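Local coordinates for NTF2 domain-containing protein (Chaetomium thermophilum, PDB 4X2M), which probably serves, like yeast Mtr2, as the NTF2-like partner of Mex67 in a heterodimeric receptor that exports mRNA through nuclear pores, at residues 94-99 and 121-126; 125-130 and 151-156; 147-152 and 178-183. All coordinates share one frame; numbering follows the deposited sequence.

Overall arrangement
The three contacts step across one curved NTF2-like sheet, each joining neighbouring antiparallel strands: interaction 1 ties 83-96 to 122-135, interaction 2 ties 122-135 to 145-157, and interaction 3 ties 145-157 to 173-182. Interactions 1 and 2 share Leu125 and Thr126, and their centres lie about 11 Å apart; Met123 O and Leu155 N, 2.9 Å apart, probably form a hydrogen bond between them. Interactions 2 and 3 share Asp151 and Val152, with centres about 8 Å apart, and Gly129 O probably accepts a bond from Phe149 N at 3.0 Å. Interactions 1 and 3 are about 18 Å apart, centre to centre. Helix 3-20 packs against the face bearing Leu125, Val127 and Phe153.

Interaction 1: residues 94-99 and 121-126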
ATOM      1  N   VAL A  94      -5.076 -12.688   0.068  1.00 22.03           N
ATOM      2  CA  VAL A  94      -4.184 -12.655  -1.087  1.00 24.08           C
ATOM      3  C   VAL A  94      -4.420 -13.847  -2.007  1.00 23.32           C
ATOM      4  O   VAL A  94      -4.629 -14.975  -1.558  1.00 27.23           O
ATOM      5  CB  VAL A  94      -2.698 -12.614  -0.653  1.00 26.26           C
ATOM      6  CG1 VAL A  94      -2.370 -13.773   0.284  1.00 29.95           C
ATOM      7  CG2 VAL A  94      -1.778 -12.616  -1.871  1.00 29.66           C
ATOM      8  N   HIS A  95      -4.387 -13.565  -3.306  1.00 29.42           N
ATOM      9  CA  HIS A  95      -4.672 -14.545  -4.344  1.00 34.92           C
ATOM     10  C   HIS A  95      -3.658 -14.394  -5.474  1.00 35.15           C
ATOM     11  O   HIS A  95      -3.489 -13.303  -6.018  1.00 33.22           O
ATOM     12  CB  HIS A  95      -6.101 -14.358  -4.858  1.00 40.30           C
ATOM     13  CG  HIS A  95      -6.411 -15.126  -6.103  1.00 55.10           C
ATOM     14  ND1 HIS A  95      -6.455 -16.503  -6.140  1.00 70.15           N
ATOM     15  CD2 HIS A  95      -6.706 -14.707  -7.356  1.00 57.70           C
ATOM     16  CE1 HIS A  95      -6.759 -16.899  -7.363  1.00 69.77           C
ATOM     17  NE2 HIS A  95      -6.916 -15.829  -8.121  1.00 64.52           N
ATOM     18  N   VAL A  96      -2.986 -15.485  -5.829  1.00 33.14           N
ATOM     19  CA  VAL A  96      -2.002 -15.453  -6.905  1.00 29.45           C
ATOM     20  C   VAL A  96      -2.706 -15.441  -8.260  1.00 27.43           C
ATOM     21  O   VAL A  96      -3.378 -16.404  -8.626  1.00 34.16           O
ATOM     22  CB  VAL A  96      -1.037 -16.658  -6.828  1.00 31.24           C
ATOM     23  CG1 VAL A  96      -0.060 -16.650  -8.003  1.00 27.28           C
ATOM     24  CG2 VAL A  96      -0.273 -16.646  -5.511  1.00 37.45           C
ATOM     25  N   ILE A  97      -2.544 -14.346  -8.997  1.00 22.57           N
ATOM     26  CA  ILE A  97      -3.164 -14.206 -10.311  1.00 23.76           C
ATOM     27  C   ILE A  97      -2.348 -14.950 -11.359  1.00 25.32           C
ATOM     28  O   ILE A  97      -2.897 -15.633 -12.223  1.00 30.94           O
ATOM     29  CB  ILE A  97      -3.282 -12.724 -10.737  1.00 29.39           C
ATOM     30  CG1 ILE A  97      -4.065 -11.914  -9.704  1.00 36.57           C
ATOM     31  CG2 ILE A  97      -3.934 -12.615 -12.118  1.00 35.13           C
ATOM     32  CD1 ILE A  97      -3.983 -10.413  -9.935  1.00 38.23           C
ATOM     33  N   ASN A  98      -1.030 -14.808 -11.269  1.00 27.77           N
ATOM     34  CA  ASN A  98      -0.110 -15.405 -12.227  1.00 27.04           C
ATOM     35  C   ASN A  98       1.149 -15.858 -11.502  1.00 24.67           C
ATOM     36  O   ASN A  98       1.910 -15.035 -10.993  1.00 23.13           O
ATOM     37  CB  ASN A  98       0.231 -14.403 -13.337  1.00 26.26           C
ATOM     38  CG  ASN A  98       0.974 -15.038 -14.500  1.00 28.53           C
ATOM     39  OD1 ASN A  98       1.676 -16.037 -14.340  1.00 32.09           O
ATOM     40  ND2 ASN A  98       0.828 -14.449 -15.682  1.00 27.47           N
ATOM     41  N   ALA A  99       1.365 -17.169 -11.459  1.00 23.94           N
ATOM     42  CA  ALA A  99       2.488 -17.739 -10.724  1.00 29.85           C
ATOM     43  C   ALA A  99       3.758 -17.780 -11.569  1.00 31.10           C
ATOM     44  O   ALA A  99       4.812 -18.199 -11.093  1.00 30.45           O
ATOM     45  CB  ALA A  99       2.137 -19.135 -10.236  1.00 28.89           C
ATOM     46  N   MET A 121       5.466 -14.160  -8.475  1.00 33.47           N
ATOM     47  CA  MET A 121       4.012 -14.078  -8.384  1.00 33.91           C
ATOM     48  C   MET A 121       3.491 -12.681  -8.691  1.00 30.51           C
ATOM     49  O   MET A 121       4.057 -11.685  -8.235  1.00 29.00           O
ATOM     50  CB  MET A 121       3.532 -14.463  -6.982  1.00 38.67           C
ATOM     51  CG  MET A 121       4.157 -15.713  -6.389  1.00 51.86           C
ATOM     52  SD  MET A 121       3.666 -15.941  -4.667  1.00 52.16           S
ATOM     53  CE  MET A 121       4.518 -14.578  -3.871  1.00 50.80           C
ATOM     54  N   MET A 122       2.415 -12.613  -9.468  1.00 25.15           N
ATOM     55  CA  MET A 122       1.559 -11.434  -9.469  1.00 22.00           C
ATOM     56  C   MET A 122       0.376 -11.732  -8.556  1.00 25.26           C
ATOM     57  O   MET A 122      -0.332 -12.719  -8.757  1.00 26.29           O
ATOM     58  CB  MET A 122       1.088 -11.075 -10.876  1.00 23.10           C
ATOM     59  CG  MET A 122       0.029  -9.981 -10.901  1.00 25.08           C
ATOM     60  SD  MET A 122      -0.350  -9.409 -12.564  1.00 38.82           S
ATOM     61  CE  MET A 122      -1.019 -10.906 -13.277  1.00 43.13           C
ATOM     62  N   MET A 123       0.167 -10.875  -7.561  1.00 22.07           N
ATOM     63  CA  MET A 123      -0.805 -11.139  -6.506  1.00 26.67           C
ATOM     64  C   MET A 123      -1.928 -10.114  -6.473  1.00 26.37           C
ATOM     65  O   MET A 123      -1.701  -8.925  -6.690  1.00 23.90           O
ATOM     66  CB  MET A 123      -0.108 -11.153  -5.145  1.00 26.18           C
ATOM     67  CG  MET A 123       0.816 -12.337  -4.925  1.00 31.56           C
ATOM     68  SD  MET A 123       1.753 -12.186  -3.389  1.00 36.67           S
ATOM     69  CE  MET A 123       2.932 -10.913  -3.835  1.00 40.78           C
ATOM     70  N   ALA A 124      -3.139 -10.590  -6.196  1.00 26.19           N
ATOM     71  CA  ALA A 124      -4.257  -9.719  -5.858  1.00 24.47           C
ATOM     72  C   ALA A 124      -4.382  -9.666  -4.344  1.00 26.27           C
ATOM     73  O   ALA A 124      -4.657 -10.681  -3.707  1.00 25.06           O
ATOM     74  CB  ALA A 124      -5.549 -10.219  -6.482  1.00 25.25           C
ATOM     75  N   LEU A 125      -4.187  -8.480  -3.777  1.00 22.17           N
ATOM     76  CA  LEU A 125      -4.215  -8.300  -2.330  1.00 24.54           C
ATOM     77  C   LEU A 125      -5.377  -7.403  -1.928  1.00 25.35           C
ATOM     78  O   LEU A 125      -5.486  -6.270  -2.395  1.00 31.22           O
ATOM     79  CB  LEU A 125      -2.891  -7.706  -1.842  1.00 25.13           C
ATOM     80  CG  LEU A 125      -2.813  -7.252  -0.382  1.00 26.34           C
ATOM     81  CD1 LEU A 125      -2.984  -8.430   0.564  1.00 26.39           C
ATOM     82  CD2 LEU A 125      -1.494  -6.542  -0.122  1.00 23.67           C
ATOM     83  N   THR A 126      -6.235  -7.921  -1.055  1.00 22.30           N
ATOM     84  CA  THR A 126      -7.355  -7.158  -0.520  1.00 24.56           C
ATOM     85  C   THR A 126      -7.134  -6.910   0.964  1.00 23.70           C
ATOM     86  O   THR A 126      -6.891  -7.843   1.727  1.00 25.32           O
ATOM     87  CB  THR A 126      -8.699  -7.887  -0.721  1.00 28.83           C
ATOM     88  OG1 THR A 126      -8.921  -8.116  -2.117  1.00 32.04           O
ATOM     89  CG2 THR A 126      -9.852  -7.063  -0.157  1.00 37.56           C
TER
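Strand residues Val94 to Val96 run antiparallel to 122-126, their axes at 160°, with His95 and Ala124 as a hydrogen-bonded pair until a classic beta bulge sets both Ile97 and Asn98 against Met122. His95 N donates to Ala124 O at 2.9 Å, and Ala124 N returns a nearly straight bond to His95 O. At the bulge, Met122 O takes two amides: Ile97 N at 2.8 Å, lying almost in line with the C=O bond, and Asn98 N through a weak bond of 3.3 Å. Met122 N then donates to Asn98 O, so pairing resumes one residue out of step.

The extra residue is well used. CG2 of Ile97 meets Met122 CE at 3.6 Å, while its extended CG1-CD1 branch passes over Ala124, bringing CD1 to 3.8 Å from Ala124 CB; the small alanine leaves room for that branch. Met122 runs out straight through CG and SD and then turns (chi3 63°), which brings its methyl against both Ile97 CG2 and Asn98 CB. The amide of Asn98 looks away from this pair, with OD1 accepting from Asp100 N. On the other face of the sheet, Val94 directs CG2 anti to its own nitrogen, against CB, CG and SD of Met123, the sulfur at 3.9 Å. Val96 CG2 meets Met121 SD at 4.1 Å, the two side chains crossing at about a right angle. This face continues into the interior, where Val94 touches Arg4 and Leu125 touches Phe11 of helix 3-20.

Polar pairing here is thus a matter of backbone alone, and the side chains add dispersion contacts; unbranched, flexible methionines are suited to fitting around the valines and the bulged isoleucine.

Interaction 2: residues 125-130 and 151-156; sequences LTVSGS and DVFILV
Leu125 and Phe153 exchange two backbone hydrogen bonds, and their side chains run alongside each other in the same direction, with CD2 of the leucine 4.0 Å from ring atom CD2. The same leucine methyl meets Leu155 CD1 at 3.9 Å, so one methyl touches two alternate residues of the facing strand. With CG anti to the nitrogen (chi1 171°) the chain rises off the sheet, and its extended CD2 branch makes both contacts. At the ring's edge, near its plane, Val127 CG2 lies 4.1 Å from Phe153 CE2. Val127 and Asp151 form the second hydrogen-bonded pair: Val127 N donates to Asp151 O at 2.7 Å, and Asp151 N answers to Val127 O. Segments 125-130 and 151-156 run at 158° to each other, within a long beta hairpin whose arms are two inner strands of the NTF2-like sheet. Branched and aromatic residues suit its inward face, which is mostly apolar; the Asp151 carboxylate there is satisfied by His178 NE2 and Tyr16 OH. Thr126 and Val152 occupy the other, more exposed face, where a hydroxyl is tolerated. Further out, helix 3-20 closes over the inward face: Phe11 and Tyr15 meet the Phe153 ring edge-to-face, and Val12 touches Leu125. His178, from the next strand, stacks on Phe153.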
ATOM      1  N   LEU A 125      -4.187  -8.480  -3.777  1.00 22.17           N
ATOM      2  CA  LEU A 125      -4.215  -8.300  -2.330  1.00 24.54           C
ATOM      3  C   LEU A 125      -5.377  -7.403  -1.928  1.00 25.35           C
ATOM      4  O   LEU A 125      -5.486  -6.270  -2.395  1.00 31.22           O
ATOM      5  CB  LEU A 125      -2.891  -7.706  -1.842  1.00 25.13           C
ATOM      6  CG  LEU A 125      -2.813  -7.252  -0.382  1.00 26.34           C
ATOM      7  CD1 LEU A 125      -2.984  -8.430   0.564  1.00 26.39           C
ATOM      8  CD2 LEU A 125      -1.494  -6.542  -0.122  1.00 23.67           C
ATOM      9  N   THR A 126      -6.235  -7.921  -1.055  1.00 22.30           N
ATOM     10  CA  THR A 126      -7.355  -7.158  -0.520  1.00 24.56           C
ATOM     11  C   THR A 126      -7.134  -6.910   0.964  1.00 23.70           C
ATOM     12  O   THR A 126      -6.891  -7.843   1.727  1.00 25.32           O
ATOM     13  CB  THR A 126      -8.699  -7.887  -0.721  1.00 28.83           C
ATOM     14  OG1 THR A 126      -8.921  -8.116  -2.117  1.00 32.04           O
ATOM     15  CG2 THR A 126      -9.852  -7.063  -0.157  1.00 37.56           C
ATOM     16  N   VAL A 127      -7.215  -5.643   1.361  1.00 22.52           N
ATOM     17  CA  VAL A 127      -6.997  -5.245   2.745  1.00 20.10           C
ATOM     18  C   VAL A 127      -8.251  -4.574   3.285  1.00 23.72           C
ATOM     19  O   VAL A 127      -8.846  -3.727   2.619  1.00 27.23           O
ATOM     20  CB  VAL A 127      -5.798  -4.284   2.877  1.00 20.88           C
ATOM     21  CG1 VAL A 127      -5.557  -3.915   4.337  1.00 23.80           C
ATOM     22  CG2 VAL A 127      -4.549  -4.907   2.270  1.00 20.74           C
ATOM     23  N   SER A 128      -8.647  -4.964   4.492  1.00 25.33           N
ATOM     24  CA  SER A 128      -9.790  -4.362   5.166  1.00 21.35           C
ATOM     25  C   SER A 128      -9.342  -3.792   6.502  1.00 22.90           C
ATOM     26  O   SER A 128      -8.550  -4.411   7.215  1.00 23.92           O
ATOM     27  CB  SER A 128     -10.905  -5.388   5.368  1.00 32.04           C
ATOM     28  OG  SER A 128     -11.961  -4.846   6.143  1.00 42.16           O
ATOM     29  N   GLY A 129      -9.844  -2.611   6.841  1.00 22.99           N
ATOM     30  CA  GLY A 129      -9.482  -1.982   8.095  1.00 25.54           C
ATOM     31  C   GLY A 129     -10.325  -0.769   8.426  1.00 22.84           C
ATOM     32  O   GLY A 129     -11.383  -0.552   7.837  1.00 23.97           O
ATOM     33  N   SER A 130      -9.839   0.023   9.377  1.00 23.45           N
ATOM     34  CA  SER A 130     -10.543   1.213   9.832  1.00 27.41           C
ATOM     35  C   SER A 130      -9.615   2.422   9.846  1.00 27.11           C
ATOM     36  O   SER A 130      -8.405   2.286  10.027  1.00 27.13           O
ATOM     37  CB  SER A 130     -11.124   0.987  11.229  1.00 31.04           C
ATOM     38  OG  SER A 130     -11.937  -0.172  11.263  1.00 37.12           O
ATOM     39  N   ASP A 151      -8.777  -1.708   0.603  1.00 22.73           N
ATOM     40  CA  ASP A 151      -7.720  -1.515  -0.375  1.00 22.95           C
ATOM     41  C   ASP A 151      -7.588  -2.765  -1.225  1.00 25.12           C
ATOM     42  O   ASP A 151      -7.563  -3.876  -0.699  1.00 24.90           O
ATOM     43  CB  ASP A 151      -6.390  -1.203   0.314  1.00 26.96           C
ATOM     44  CG  ASP A 151      -6.068   0.281   0.335  1.00 35.03           C
ATOM     45  OD1 ASP A 151      -6.404   0.988  -0.639  1.00 32.30           O
ATOM     46  OD2 ASP A 151      -5.472   0.742   1.332  1.00 32.79           O
ATOM     47  N   VAL A 152      -7.507  -2.577  -2.538  1.00 20.37           N
ATOM     48  CA  VAL A 152      -7.239  -3.675  -3.455  1.00 22.87           C
ATOM     49  C   VAL A 152      -5.979  -3.367  -4.247  1.00 19.34           C
ATOM     50  O   VAL A 152      -5.948  -2.419  -5.031  1.00 22.29           O
ATOM     51  CB  VAL A 152      -8.416  -3.916  -4.421  1.00 23.57           C
ATOM     52  CG1 VAL A 152      -8.125  -5.104  -5.329  1.00 24.81           C
ATOM     53  CG2 VAL A 152      -9.704  -4.148  -3.645  1.00 26.68           C
ATOM     54  N   PHE A 153      -4.946  -4.179  -4.038  1.00 20.62           N
ATOM     55  CA  PHE A 153      -3.677  -4.010  -4.734  1.00 23.69           C
ATOM     56  C   PHE A 153      -3.442  -5.137  -5.728  1.00 27.61           C
ATOM     57  O   PHE A 153      -3.872  -6.272  -5.507  1.00 26.29           O
ATOM     58  CB  PHE A 153      -2.501  -3.979  -3.751  1.00 20.19           C
ATOM     59  CG  PHE A 153      -2.586  -2.899  -2.713  1.00 20.56           C
ATOM     60  CD1 PHE A 153      -2.127  -1.619  -2.983  1.00 21.57           C
ATOM     61  CD2 PHE A 153      -3.086  -3.173  -1.452  1.00 21.57           C
ATOM     62  CE1 PHE A 153      -2.191  -0.630  -2.021  1.00 23.78           C
ATOM     63  CE2 PHE A 153      -3.147  -2.191  -0.488  1.00 21.63           C
ATOM     64  CZ  PHE A 153      -2.703  -0.916  -0.772  1.00 21.57           C
ATOM     65  N   ILE A 154      -2.765  -4.814  -6.826  1.00 21.99           N
ATOM     66  CA  ILE A 154      -2.108  -5.829  -7.639  1.00 18.32           C
ATOM     67  C   ILE A 154      -0.610  -5.647  -7.453  1.00 20.21           C
ATOM     68  O   ILE A 154      -0.062  -4.593  -7.777  1.00 24.76           O
ATOM     69  CB  ILE A 154      -2.482  -5.734  -9.130  1.00 21.72           C
ATOM     70  CG1 ILE A 154      -3.968  -6.050  -9.318  1.00 29.47           C
ATOM     71  CG2 ILE A 154      -1.635  -6.701  -9.959  1.00 25.18           C
ATOM     72  CD1 ILE A 154      -4.489  -5.780 -10.713  1.00 40.91           C
ATOM     73  N   LEU A 155       0.045  -6.683  -6.937  1.00 20.00           N
ATOM     74  CA  LEU A 155       1.470  -6.623  -6.643  1.00 21.13           C
ATOM     75  C   LEU A 155       2.267  -7.442  -7.644  1.00 26.80           C
ATOM     76  O   LEU A 155       1.833  -8.514  -8.061  1.00 24.56           O
ATOM     77  CB  LEU A 155       1.752  -7.126  -5.225  1.00 22.47           C
ATOM     78  CG  LEU A 155       1.042  -6.403  -4.080  1.00 24.67           C
ATOM     79  CD1 LEU A 155       1.356  -7.086  -2.760  1.00 26.67           C
ATOM     80  CD2 LEU A 155       1.442  -4.936  -4.030  1.00 23.62           C
ATOM     81  N   VAL A 156       3.430  -6.922  -8.030  1.00 22.38           N
ATOM     82  CA  VAL A 156       4.328  -7.619  -8.942  1.00 21.43           C
ATOM     83  C   VAL A 156       5.729  -7.682  -8.334  1.00 24.24           C
ATOM     84  O   VAL A 156       6.079  -6.845  -7.502  1.00 23.39           O
ATOM     85  CB  VAL A 156       4.382  -6.936 -10.322  1.00 20.17           C
ATOM     86  CG1 VAL A 156       3.028  -7.025 -11.010  1.00 21.36           C
ATOM     87  CG2 VAL A 156       4.825  -5.483 -10.191  1.00 21.64           C
TER

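Interaction 3: residues 147-152 and 178-183; sequences QHFNDV and HKYRAY
A buried histidine-carboxylate hydrogen bond links Asp151 to His178: NE2 donates to OD1 at 2.5 Å. OD1 lies in the imidazole plane, whereas NE2 reaches it from above the carboxylate, 55° out of that plane. The bond sits on the inner side of the NTF2-like sheet, between antiparallel strands 145-157 and 173-182. OD1 also lies at the edge of the Tyr180 ring, 3.2 Å from CD2. Tyr16 OH bonds OD2 and Tyr29 OH bonds His178 ND1, so polar partners hold both groups in this interior. Replacing Asp151 by alanine removes both oxygens and is likely to leave His178 NE2 and the Tyr16 hydroxyl without their mates in a buried place, and to hold His178 less firmly.

Farther along, Phe149 and Ala182 are a non-hydrogen-bonded pair with CA atoms just 4.1 Å apart, an approach that the small alanine probably eases. The Phe149 side chain runs across that of Tyr180, with CB 4.0 Å from Tyr180 CE2. At the chain terminus His148 and Tyr183 form an offset edge-to-face (T-shaped) pair, the histidine giving the edge, planes at 71°, and ND1 gives Tyr183 OH a weak hydrogen bond. Tyr183 O, part of the terminal carboxylate, accepts from His148 N at 2.8 Å. Tyr180 OH, besides bonding Tyr87 OH, shares a water with Gln147, which receives a hydrogen from it at OE1, 2.9 Å from the water oxygen.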
ATOM      1  N   GLN A 147     -13.869   5.738   9.938  1.00 24.51           N
ATOM      2  CA  GLN A 147     -14.198   5.196   8.625  1.00 24.70           C
ATOM      3  C   GLN A 147     -13.776   3.740   8.541  1.00 24.99           C
ATOM      4  O   GLN A 147     -12.847   3.310   9.224  1.00 26.77           O
ATOM      5  CB  GLN A 147     -13.510   5.984   7.507  1.00 26.88           C
ATOM      6  CG  GLN A 147     -14.016   7.396   7.302  1.00 27.93           C
ATOM      7  CD  GLN A 147     -13.262   8.114   6.198  1.00 35.53           C
ATOM      8  OE1 GLN A 147     -12.087   7.838   5.952  1.00 31.31           O
ATOM      9  NE2 GLN A 147     -13.940   9.027   5.513  1.00 46.04           N
ATOM     10  N   HIS A 148     -14.475   2.987   7.700  1.00 23.41           N
ATOM     11  CA  HIS A 148     -14.008   1.684   7.255  1.00 25.40           C
ATOM     12  C   HIS A 148     -13.376   1.873   5.885  1.00 24.12           C
ATOM     13  O   HIS A 148     -13.880   2.660   5.086  1.00 28.25           O
ATOM     14  CB  HIS A 148     -15.160   0.683   7.195  1.00 31.04           C
ATOM     15  CG  HIS A 148     -14.837  -0.563   6.436  1.00 34.45           C
ATOM     16  ND1 HIS A 148     -15.341  -0.819   5.179  1.00 42.43           N
ATOM     17  CD2 HIS A 148     -14.061  -1.627   6.753  1.00 33.91           C
ATOM     18  CE1 HIS A 148     -14.893  -1.986   4.756  1.00 40.60           C
ATOM     19  NE2 HIS A 148     -14.110  -2.496   5.691  1.00 41.66           N
ATOM     20  N   PHE A 149     -12.279   1.170   5.613  1.00 23.91           N
ATOM     21  CA  PHE A 149     -11.662   1.245   4.292  1.00 24.10           C
ATOM     22  C   PHE A 149     -11.353  -0.127   3.705  1.00 24.46           C
ATOM     23  O   PHE A 149     -11.109  -1.095   4.429  1.00 22.40           O
ATOM     24  CB  PHE A 149     -10.382   2.091   4.346  1.00 21.23           C
ATOM     25  CG  PHE A 149      -9.177   1.360   4.878  1.00 22.16           C
ATOM     26  CD1 PHE A 149      -8.885   1.365   6.232  1.00 21.34           C
ATOM     27  CD2 PHE A 149      -8.320   0.691   4.018  1.00 23.32           C
ATOM     28  CE1 PHE A 149      -7.772   0.702   6.718  1.00 27.46           C
ATOM     29  CE2 PHE A 149      -7.209   0.027   4.498  1.00 26.36           C
ATOM     30  CZ  PHE A 149      -6.933   0.032   5.850  1.00 25.97           C
ATOM     31  N   ASN A 150     -11.369  -0.182   2.377  1.00 21.40           N
ATOM     32  CA  ASN A 150     -10.927  -1.350   1.630  1.00 21.59           C
ATOM     33  C   ASN A 150      -9.863  -0.947   0.628  1.00 24.02           C
ATOM     34  O   ASN A 150     -10.021   0.036  -0.098  1.00 26.44           O
ATOM     35  CB  ASN A 150     -12.086  -2.019   0.888  1.00 31.72           C
ATOM     36  CG  ASN A 150     -12.981  -2.822   1.801  1.00 52.44           C
ATOM     37  OD1 ASN A 150     -14.174  -2.547   1.910  1.00 64.38           O
ATOM     38  ND2 ASN A 150     -12.412  -3.827   2.459  1.00 61.78           N
ATOM     39  N   ASP A 151      -8.777  -1.708   0.603  1.00 22.73           N
ATOM     40  CA  ASP A 151      -7.720  -1.515  -0.375  1.00 22.95           C
ATOM     41  C   ASP A 151      -7.588  -2.765  -1.225  1.00 25.12           C
ATOM     42  O   ASP A 151      -7.563  -3.876  -0.699  1.00 24.90           O
ATOM     43  CB  ASP A 151      -6.390  -1.203   0.314  1.00 26.96           C
ATOM     44  CG  ASP A 151      -6.068   0.281   0.335  1.00 35.03           C
ATOM     45  OD1 ASP A 151      -6.404   0.988  -0.639  1.00 32.30           O
ATOM     46  OD2 ASP A 151      -5.472   0.742   1.332  1.00 32.79           O
ATOM     47  N   VAL A 152      -7.507  -2.577  -2.538  1.00 20.37           N
ATOM     48  CA  VAL A 152      -7.239  -3.675  -3.455  1.00 22.87           C
ATOM     49  C   VAL A 152      -5.979  -3.367  -4.247  1.00 19.34           C
ATOM     50  O   VAL A 152      -5.948  -2.419  -5.031  1.00 22.29           O
ATOM     51  CB  VAL A 152      -8.416  -3.916  -4.421  1.00 23.57           C
ATOM     52  CG1 VAL A 152      -8.125  -5.104  -5.329  1.00 24.81           C
ATOM     53  CG2 VAL A 152      -9.704  -4.148  -3.645  1.00 26.68           C
ATOM     54  N   HIS A 178      -3.961  -0.043  -7.681  1.00 23.69           N
ATOM     55  CA  HIS A 178      -4.420   0.303  -6.345  1.00 25.06           C
ATOM     56  C   HIS A 178      -5.819   0.907  -6.397  1.00 24.48           C
ATOM     57  O   HIS A 178      -6.035   1.933  -7.041  1.00 23.82           O
ATOM     58  CB  HIS A 178      -3.447   1.279  -5.686  1.00 23.80           C
ATOM     59  CG  HIS A 178      -3.819   1.656  -4.286  1.00 24.00           C
ATOM     60  ND1 HIS A 178      -3.199   2.681  -3.606  1.00 26.24           N
ATOM     61  CD2 HIS A 178      -4.730   1.134  -3.431  1.00 24.90           C
ATOM     62  CE1 HIS A 178      -3.723   2.785  -2.397  1.00 25.76           C
ATOM     63  NE2 HIS A 178      -4.653   1.857  -2.267  1.00 26.51           N
ATOM     64  N   LYS A 179      -6.759   0.260  -5.716  1.00 20.21           N
ATOM     65  CA  LYS A 179      -8.107   0.793  -5.561  1.00 21.41           C
ATOM     66  C   LYS A 179      -8.434   0.968  -4.086  1.00 25.63           C
ATOM     67  O   LYS A 179      -8.434   0.006  -3.316  1.00 24.71           O
ATOM     68  CB  LYS A 179      -9.140  -0.118  -6.228  1.00 24.30           C
ATOM     69  CG  LYS A 179      -8.951  -0.278  -7.725  1.00 33.51           C
ATOM     70  CD  LYS A 179     -10.007  -1.199  -8.315  1.00 40.94           C
ATOM     71  CE  LYS A 179      -9.591  -1.730  -9.676  1.00 44.84           C
ATOM     72  NZ  LYS A 179      -9.189  -0.634 -10.603  1.00 45.28           N
ATOM     73  N   TYR A 180      -8.716   2.211  -3.711  1.00 23.71           N
ATOM     74  CA  TYR A 180      -8.991   2.577  -2.330  1.00 21.12           C
ATOM     75  C   TYR A 180     -10.419   3.090  -2.194  1.00 21.96           C
ATOM     76  O   TYR A 180     -10.872   3.917  -2.986  1.00 23.46           O
ATOM     77  CB  TYR A 180      -7.986   3.635  -1.864  1.00 18.65           C
ATOM     78  CG  TYR A 180      -8.223   4.197  -0.478  1.00 24.09           C
ATOM     79  CD1 TYR A 180      -8.985   5.344  -0.293  1.00 27.78           C
ATOM     80  CD2 TYR A 180      -7.671   3.591   0.644  1.00 24.17           C
ATOM     81  CE1 TYR A 180      -9.197   5.866   0.969  1.00 26.82           C
ATOM     82  CE2 TYR A 180      -7.878   4.106   1.911  1.00 25.78           C
ATOM     83  CZ  TYR A 180      -8.639   5.245   2.067  1.00 26.73           C
ATOM     84  OH  TYR A 180      -8.844   5.760   3.326  1.00 26.78           O
ATOM     85  N   ARG A 181     -11.120   2.589  -1.184  1.00 22.29           N
ATOM     86  CA  ARG A 181     -12.465   3.048  -0.863  1.00 25.97           C
ATOM     87  C   ARG A 181     -12.615   3.158   0.642  1.00 25.27           C
ATOM     88  O   ARG A 181     -12.372   2.194   1.364  1.00 24.67           O
ATOM     89  CB  ARG A 181     -13.521   2.103  -1.443  1.00 31.58           C
ATOM     90  CG  ARG A 181     -14.952   2.396  -0.991  1.00 37.97           C
ATOM     91  CD  ARG A 181     -15.467   3.730  -1.509  1.00 46.04           C
ATOM     92  NE  ARG A 181     -15.668   3.731  -2.956  1.00 50.54           N
ATOM     93  CZ  ARG A 181     -16.164   4.758  -3.639  1.00 50.85           C
ATOM     94  NH1 ARG A 181     -16.515   5.873  -3.011  1.00 57.58           N
ATOM     95  NH2 ARG A 181     -16.315   4.673  -4.955  1.00 44.77           N
ATOM     96  N   ALA A 182     -13.009   4.340   1.106  1.00 23.65           N
ATOM     97  CA  ALA A 182     -13.268   4.564   2.521  1.00 26.21           C
ATOM     98  C   ALA A 182     -14.600   5.281   2.714  1.00 29.48           C
ATOM     99  O   ALA A 182     -14.965   6.154   1.927  1.00 29.86           O
ATOM    100  CB  ALA A 182     -12.137   5.364   3.145  1.00 27.22           C
ATOM    101  N   TYR A 183     -15.317   4.901   3.766  1.00 32.41           N
ATOM    102  CA  TYR A 183     -16.597   5.520   4.088  1.00 38.73           C
ATOM    103  C   TYR A 183     -16.903   5.391   5.576  1.00 40.80           C
ATOM    104  O   TYR A 183     -16.406   4.486   6.248  1.00 37.09           O
ATOM    105  CB  TYR A 183     -17.723   4.891   3.264  1.00 39.39           C
ATOM    106  CG  TYR A 183     -17.800   3.384   3.362  1.00 48.79           C
ATOM    107  CD1 TYR A 183     -17.053   2.575   2.514  1.00 54.31           C
ATOM    108  CD2 TYR A 183     -18.618   2.769   4.300  1.00 57.29           C
ATOM    109  CE1 TYR A 183     -17.120   1.198   2.597  1.00 66.26           C
ATOM    110  CE2 TYR A 183     -18.691   1.391   4.391  1.00 59.21           C
ATOM    111  CZ  TYR A 183     -17.941   0.611   3.537  1.00 66.91           C
ATOM    112  OH  TYR A 183     -18.008  -0.759   3.621  1.00 68.67           O
ATOM    113  OXT TYR A 183     -17.651   6.188   6.139  1.00 42.74           O
TER
HETATM  114  O   HOH W   1      -9.972   7.953   4.045  1.00 25.30           O
HETATM  115  O   HOH W   2     -11.074  -0.794  -2.650  1.00 27.52           O